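Local coordinates for beta-mannosidase (Trichoderma harzianum, PDB 4CVU), which probably hydrolyses beta-mannosidic linkages, releasing mannose from the non-reducing ends of oligosaccharides, as a fungal member of glycoside hydrolase family 2, at residues G239-F244 / L544-D549; F517-F522 / L550-V555. All coordinates share one frame; numbering follows the deposited sequence.

Contact 1: G239-F244 / L544-D549; sequences GQFNNF and LEIDLD. With CD (cadmium ion), chain P; NAG (2-acetamido-2-deoxy-beta-D-glucopyranose), chain F; MAN (alpha-D-mannopyranose), chain E.
A type II beta turn, Phe241 to Phe244, in the loop between strands 227-237 and 252-261 of the seven-stranded sheet meets the short strand 545-546, with Ile546 set among the side chains of Phe241, Asn243 and Phe244. No hydrogen bond crosses, and the fit is apolar. The CD1 end of Ile546 comes closest, 3.6 Å from CB of Asn243, the two side chains crossing at about a right angle. With CG1 of Ile546 beside the backbone N (chi1 -61°), CG2 is anti to that N, and this methyl lies 4.1 Å from Phe241 CE2, at the edge of the ring and near its plane. Phe244 slides past Ile546 in the opposite direction and brings CE1 to 4.1 Å from Ile546 CB. Further along, Leu548 CD1 sits 4.0 Å from Phe241 CE1, and an alanine here would probably open a gap beside CE1 and CZ of that ring, leaving it freer to shift. Phe522 of helix 506-528 also touches Phe241, Ile546 and Leu548.

Polar contacts lie elsewhere on 544-549. Asp547 grips a cadmium ion with both carboxylate oxygens, and Asp549 adds its OD2 at 2.4 Å from the metal. An Asx turn holds the pair together: the backbone N of Asp549 donates to Asp547 OD1 at 2.9 Å, from above the carboxylate plane. At the other end, the carbonyl O of Leu544 accepts from N2 of an N-acetylglucosamine of the protein's own glycans, 2.8 Å away. Between these two polar sites runs the apolar contact, which probably joins a loop of the immunoglobulin-like domain to a hairpin of the catalytic barrel domain, consistent with the multidomain layout of family 2 glycosidases.

Contact 2: F517-F522 / L550-V555; sequences FITTLF and LPVPIV. With MAN (alpha-D-mannopyranose), chain B.
Helix 506-528 rests on the turn and returning strand of a beta hairpin through Ile518 and Phe522, which meet Val552, Pro553 and Ile554. Here the packing is tight. CG2 of Ile518, placed anti to the backbone N by chi1 of -58° for CG1, reaches between three residues at once: it lies 3.6 Å from Val552 CG1, 3.8 Å from Pro553 CD and 3.7 Å from Ile554 CB. One turn on, CG of Phe522 is itself anti to the backbone N (chi1 -177°), and the ring swings out over the strand. Ile554 CD1 approaches over one face, 3.8 Å from the centroid of the Phe522 ring and 15° off its normal, a CH-pi contact. Pro553 CB takes the edge of the same ring near its plane, 3.9 Å from Phe522 CD2, so the two residues together would restrict its rotation. Tyr534 of strand 534-535 and Trp543 also touch Ile554.

Toward solvent the fit slackens. Thr519 OG1 stands 3.3 Å from the carbonyl O of Pro551, a long polar approach whose hydrogen bond is undecided. CB of Pro551 points away from the helix, and its CA lies 3.5 Å from O6 of a mannose of the protein's own glycan, which borders the turn. The contact is that of a helix packed on a beta hairpin; the helix lies in the chain between the parallel neighbouring strands 481-485 and 534-535, consistent with a helix of a beta/alpha barrel.

Overall arrangement
The segments alternate along the chain: 239-244, 517-522, 544-549 and 550-555. The last two are consecutive halves of one hairpin, strands 545-546 and 554-556, which runs antiparallel and is tied by probable hydrogen bonds from Leu544 N to Val555 O and from Asp547 N to Pro553 O. Contacts 1 and 2 therefore lie only about 11 Å apart between centres, on the same side of the chain's centre. Phe522 joins them, for its ring packs on Ile546 CG2 as well as in contact 2. Hairpin, helix and loop meet at Phe522, probably where the catalytic barrel and the immunoglobulin-like domain come together, with sugars of the protein's own glycans beside the hairpin.

Contact 1: G239-F244 / L544-D549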
loop_
_atom_site.group_PDB
_atom_site.type_symbol
_atom_site.label_atom_id
_atom_site.label_comp_id
_atom_site.label_asym_id
_atom_site.label_seq_id
_atom_site.Cartn_x
_atom_site.Cartn_y
_atom_site.Cartn_z
ATOM N N GLY A 239 56.973 8.861 17.816
ATOM C CA GLY A 239 57.048 10.328 17.727
ATOM C C GLY A 239 55.819 11.002 17.099
ATOM O O GLY A 239 55.773 12.218 16.998
ATOM N N GLN A 240 54.844 10.210 16.657
ATOM C CA GLN A 240 53.671 10.745 15.932
ATOM C C GLN A 240 52.750 11.508 16.863
ATOM O O GLN A 240 52.442 11.053 17.965
ATOM C CB GLN A 240 52.894 9.617 15.220
ATOM C CG GLN A 240 51.620 10.051 14.474
ATOM C CD GLN A 240 50.987 8.924 13.663
ATOM O OE1 GLN A 240 51.451 7.775 13.651
ATOM N NE2 GLN A 240 49.901 9.268 12.939
ATOM N N PHE A 241 52.257 12.635 16.389
ATOM C CA PHE A 241 51.195 13.354 17.060
ATOM C C PHE A 241 50.000 13.657 16.140
ATOM O O PHE A 241 50.139 13.674 14.933
ATOM C CB PHE A 241 51.737 14.654 17.644
ATOM C CG PHE A 241 50.710 15.435 18.413
ATOM C CD1 PHE A 241 50.250 14.980 19.634
ATOM C CD2 PHE A 241 50.153 16.575 17.881
ATOM C CE1 PHE A 241 49.298 15.693 20.332
ATOM C CE2 PHE A 241 49.194 17.276 18.571
ATOM C CZ PHE A 241 48.775 16.839 19.801
ATOM N N ASN A 242 48.847 13.919 16.712
ATOM C CA ASN A 242 47.667 14.220 15.931
ATOM C C ASN A 242 47.851 15.426 15.028
ATOM O O ASN A 242 48.372 16.433 15.444
ATOM C CB ASN A 242 46.490 14.449 16.872
ATOM C CG ASN A 242 46.417 13.413 17.976
ATOM O OD1 ASN A 242 47.229 13.393 18.886
ATOM N ND2 ASN A 242 45.446 12.568 17.901
ATOM N N ASN A 243 47.405 15.304 13.787
ATOM C CA ASN A 243 47.366 16.422 12.853
ATOM C C ASN A 243 48.718 16.804 12.217
ATOM O O ASN A 243 48.811 17.749 11.480
ATOM C CB ASN A 243 46.694 17.640 13.503
ATOM C CG ASN A 243 45.190 17.459 13.682
ATOM O OD1 ASN A 243 44.435 17.926 12.861
ATOM N ND2 ASN A 243 44.769 16.766 14.697
ATOM N N PHE A 244 49.766 16.035 12.490
ATOM C CA PHE A 244 51.097 16.273 11.921
ATOM C C PHE A 244 51.588 15.008 11.193
ATOM O O PHE A 244 51.343 13.869 11.648
ATOM C CB PHE A 244 52.095 16.678 13.020
ATOM C CG PHE A 244 51.831 18.036 13.605
ATOM C CD1 PHE A 244 50.979 18.183 14.661
ATOM C CD2 PHE A 244 52.430 19.166 13.079
ATOM C CE1 PHE A 244 50.713 19.428 15.213
ATOM C CE2 PHE A 244 52.167 20.418 13.609
ATOM C CZ PHE A 244 51.300 20.557 14.669
ATOM N N LEU A 544 45.602 27.834 12.826
ATOM C CA LEU A 544 46.844 28.613 12.886
ATOM C C LEU A 544 47.929 27.929 13.748
ATOM O O LEU A 544 49.111 28.020 13.432
ATOM C CB LEU A 544 46.552 30.000 13.458
ATOM C CG LEU A 544 45.412 30.784 12.787
ATOM C CD1 LEU A 544 45.003 31.974 13.633
ATOM C CD2 LEU A 544 45.834 31.260 11.406
ATOM N N GLU A 545 47.529 27.298 14.858
ATOM C CA GLU A 545 48.452 26.567 15.754
ATOM C C GLU A 545 47.736 25.366 16.366
ATOM O O GLU A 545 46.517 25.408 16.571
ATOM C CB GLU A 545 48.896 27.420 16.953
ATOM C CG GLU A 545 49.222 28.877 16.674
ATOM C CD GLU A 545 50.628 29.081 16.135
ATOM O OE1 GLU A 545 51.424 28.112 16.125
ATOM O OE2 GLU A 545 50.942 30.228 15.722
ATOM N N ILE A 546 48.503 24.321 16.658
ATOM C CA ILE A 546 48.058 23.236 17.510
ATOM C C ILE A 546 49.127 23.019 18.576
ATOM O O ILE A 546 50.259 22.685 18.260
ATOM C CB ILE A 546 47.836 21.930 16.765
ATOM C CG1 ILE A 546 46.737 22.146 15.711
ATOM C CG2 ILE A 546 47.416 20.841 17.734
ATOM C CD1 ILE A 546 46.432 20.930 14.873
ATOM N N ASP A 547 48.748 23.223 19.834
ATOM C CA ASP A 547 49.704 23.069 20.938
ATOM C C ASP A 547 48.968 22.840 22.238
ATOM O O ASP A 547 48.234 23.722 22.713
ATOM C CB ASP A 547 50.583 24.297 21.023
ATOM C CG ASP A 547 51.651 24.172 22.098
ATOM O OD1 ASP A 547 51.649 23.197 22.891
ATOM O OD2 ASP A 547 52.470 25.080 22.108
ATOM N N LEU A 548 49.166 21.660 22.821
ATOM C CA LEU A 548 48.470 21.285 24.054
ATOM C C LEU A 548 48.833 22.165 25.266
ATOM O O LEU A 548 48.115 22.139 26.266
ATOM C CB LEU A 548 48.663 19.797 24.376
ATOM C CG LEU A 548 47.889 18.800 23.487
ATOM C CD1 LEU A 548 48.241 17.351 23.815
ATOM C CD2 LEU A 548 46.386 18.976 23.612
ATOM N N ASP A 549 49.915 22.946 25.164
ATOM C CA ASP A 549 50.263 23.932 26.205
ATOM C C ASP A 549 49.338 25.160 26.212
ATOM O O ASP A 549 49.354 25.930 27.161
ATOM C CB ASP A 549 51.737 24.372 26.078
ATOM C CG ASP A 549 52.726 23.218 26.379
ATOM O OD1 ASP A 549 52.637 22.619 27.460
ATOM O OD2 ASP A 549 53.553 22.884 25.517
HETATM CD CD CD P . 54.102 24.191 23.572
HETATM C C1 NAG F . 50.045 30.041 9.696
HETATM C C2 NAG F . 51.026 30.202 10.875
HETATM C C3 NAG F . 50.663 31.378 11.755
HETATM C C4 NAG F . 50.490 32.614 10.914
HETATM C C5 NAG F . 49.457 32.340 9.819
HETATM C C6 NAG F . 49.294 33.530 8.875
HETATM C C7 NAG F . 52.024 28.038 11.464
HETATM C C8 NAG F . 52.008 26.800 12.334
HETATM N N2 NAG F . 51.101 28.985 11.674
HETATM O O3 NAG F . 51.740 31.556 12.638
HETATM O O4 NAG F . 50.073 33.675 11.732
HETATM O O5 NAG F . 49.930 31.276 9.051
HETATM O O6 NAG F . 48.173 33.290 8.055
HETATM O O7 NAG F . 52.871 28.149 10.588
HETATM C C1 MAN E . 45.865 17.638 31.218
HETATM C C2 MAN E . 45.521 19.100 30.990
HETATM C C3 MAN E . 45.412 19.418 29.486
HETATM C C4 MAN E . 46.748 19.042 28.837
HETATM C C5 MAN E . 46.996 17.553 29.098
HETATM C C6 MAN E . 48.299 17.045 28.512
HETATM O O2 MAN E . 46.617 19.839 31.573
HETATM O O3 MAN E . 45.166 20.812 29.275
HETATM O O4 MAN E . 46.752 19.419 27.444
HETATM O O5 MAN E . 47.058 17.292 30.505
HETATM O O6 MAN E . 48.462 15.658 28.849
HETATM O O HOH W 1 55.067 22.824 22.826
#

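Contact 2: F517-F522 / L550-V555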
loop_
_atom_site.group_PDB
_atom_site.type_symbol
_atom_site.label_atom_id
_atom_site.label_comp_id
_atom_site.label_asym_id
_atom_site.label_seq_id
_atom_site.Cartn_x
_atom_site.Cartn_y
_atom_site.Cartn_z
ATOM N N PHE A 517 34.301 21.898 22.049
ATOM C CA PHE A 517 34.775 21.180 20.850
ATOM C C PHE A 517 36.302 21.225 20.655
ATOM O O PHE A 517 36.851 20.466 19.866
ATOM C CB PHE A 517 34.017 21.657 19.608
ATOM C CG PHE A 517 32.546 21.339 19.657
ATOM C CD1 PHE A 517 32.087 20.061 19.315
ATOM C CD2 PHE A 517 31.636 22.270 20.102
ATOM C CE1 PHE A 517 30.746 19.739 19.385
ATOM C CE2 PHE A 517 30.283 21.958 20.165
ATOM C CZ PHE A 517 29.842 20.687 19.820
ATOM N N ILE A 518 37.008 22.065 21.403
ATOM C CA ILE A 518 38.462 22.094 21.252
ATOM C C ILE A 518 39.160 21.727 22.578
ATOM O O ILE A 518 39.810 20.699 22.663
ATOM C CB ILE A 518 38.937 23.460 20.729
ATOM C CG1 ILE A 518 38.278 23.780 19.382
ATOM C CG2 ILE A 518 40.451 23.478 20.574
ATOM C CD1 ILE A 518 38.609 25.172 18.865
ATOM N N THR A 519 39.008 22.572 23.597
ATOM C CA THR A 519 39.656 22.372 24.897
ATOM C C THR A 519 39.266 21.010 25.486
ATOM O O THR A 519 40.132 20.221 25.787
ATOM C CB THR A 519 39.351 23.535 25.873
ATOM O OG1 THR A 519 39.604 24.797 25.238
ATOM C CG2 THR A 519 40.222 23.452 27.127
ATOM N N THR A 520 37.982 20.696 25.590
ATOM C CA THR A 520 37.584 19.408 26.193
ATOM C C THR A 520 37.810 18.263 25.208
ATOM O O THR A 520 38.585 17.342 25.477
ATOM C CB THR A 520 36.114 19.394 26.626
ATOM O OG1 THR A 520 35.855 20.514 27.464
ATOM C CG2 THR A 520 35.775 18.114 27.390
ATOM N N LEU A 521 37.153 18.354 24.056
ATOM C CA LEU A 521 37.164 17.256 23.086
ATOM C C LEU A 521 38.541 16.948 22.464
ATOM O O LEU A 521 38.907 15.785 22.360
ATOM C CB LEU A 521 36.100 17.486 22.004
ATOM C CG LEU A 521 34.693 16.898 22.252
ATOM C CD1 LEU A 521 34.182 17.022 23.666
ATOM C CD2 LEU A 521 33.686 17.502 21.301
ATOM N N PHE A 522 39.297 17.948 22.032
ATOM C CA PHE A 522 40.626 17.631 21.460
ATOM C C PHE A 522 41.545 17.004 22.504
ATOM O O PHE A 522 42.322 16.108 22.192
ATOM C CB PHE A 522 41.328 18.852 20.848
ATOM C CG PHE A 522 42.662 18.530 20.198
ATOM C CD1 PHE A 522 42.746 17.555 19.216
ATOM C CD2 PHE A 522 43.823 19.213 20.558
ATOM C CE1 PHE A 522 43.948 17.253 18.585
ATOM C CE2 PHE A 522 45.037 18.920 19.943
ATOM C CZ PHE A 522 45.104 17.931 18.959
ATOM N N LEU A 550 48.553 25.354 25.154
ATOM C CA LEU A 550 47.658 26.516 25.050
ATOM C C LEU A 550 46.313 26.245 25.724
ATOM O O LEU A 550 45.835 25.099 25.733
ATOM C CB LEU A 550 47.432 26.898 23.572
ATOM C CG LEU A 550 48.678 27.314 22.786
ATOM C CD1 LEU A 550 48.382 27.345 21.281
ATOM C CD2 LEU A 550 49.201 28.669 23.257
ATOM N N PRO A 551 45.698 27.293 26.298
ATOM C CA PRO A 551 44.393 27.118 26.938
ATOM C C PRO A 551 43.333 26.625 25.954
ATOM O O PRO A 551 42.519 25.777 26.319
ATOM C CB PRO A 551 44.057 28.504 27.503
ATOM C CG PRO A 551 45.015 29.449 26.891
ATOM C CD PRO A 551 46.207 28.670 26.427
ATOM N N VAL A 552 43.360 27.144 24.728
ATOM C CA VAL A 552 42.617 26.543 23.594
ATOM C C VAL A 552 43.638 25.924 22.621
ATOM O O VAL A 552 44.264 26.654 21.840
ATOM C CB VAL A 552 41.755 27.567 22.842
ATOM C CG1 VAL A 552 40.786 26.836 21.920
ATOM C CG2 VAL A 552 41.019 28.491 23.811
ATOM N N PRO A 553 43.833 24.590 22.689
ATOM C CA PRO A 553 44.978 23.901 22.047
ATOM C C PRO A 553 45.006 23.936 20.515
ATOM O O PRO A 553 46.056 23.684 19.923
ATOM C CB PRO A 553 44.833 22.446 22.533
ATOM C CG PRO A 553 43.400 22.304 22.938
ATOM C CD PRO A 553 42.979 23.649 23.445
ATOM N N ILE A 554 43.850 24.183 19.883
ATOM C CA ILE A 554 43.771 24.393 18.442
ATOM C C ILE A 554 43.321 25.829 18.221
ATOM O O ILE A 554 42.222 26.193 18.574
ATOM C CB ILE A 554 42.783 23.415 17.752
ATOM C CG1 ILE A 554 43.158 21.962 18.077
ATOM C CG2 ILE A 554 42.787 23.652 16.234
ATOM C CD1 ILE A 554 42.329 20.894 17.400
ATOM N N VAL A 555 44.198 26.653 17.679
ATOM C CA VAL A 555 43.878 28.058 17.444
ATOM C C VAL A 555 43.345 28.119 16.007
ATOM O O VAL A 555 44.117 28.078 15.042
ATOM C CB VAL A 555 45.111 28.972 17.641
ATOM C CG1 VAL A 555 44.799 30.417 17.300
ATOM C CG2 VAL A 555 45.638 28.871 19.073
HETATM C C1 MAN B . 47.779 24.164 32.661
HETATM C C2 MAN B . 47.880 25.193 33.791
HETATM C C3 MAN B . 46.481 25.703 34.087
HETATM C C4 MAN B . 45.978 26.354 32.795
HETATM C C5 MAN B . 45.876 25.264 31.734
HETATM C C6 MAN B . 45.344 25.821 30.413
HETATM O O2 MAN B . 48.711 26.273 33.378
HETATM O O3 MAN B . 46.507 26.607 35.166
HETATM O O4 MAN B . 44.732 26.967 32.991
HETATM O O5 MAN B . 47.174 24.737 31.519
HETATM O O6 MAN B . 45.924 25.127 29.317
#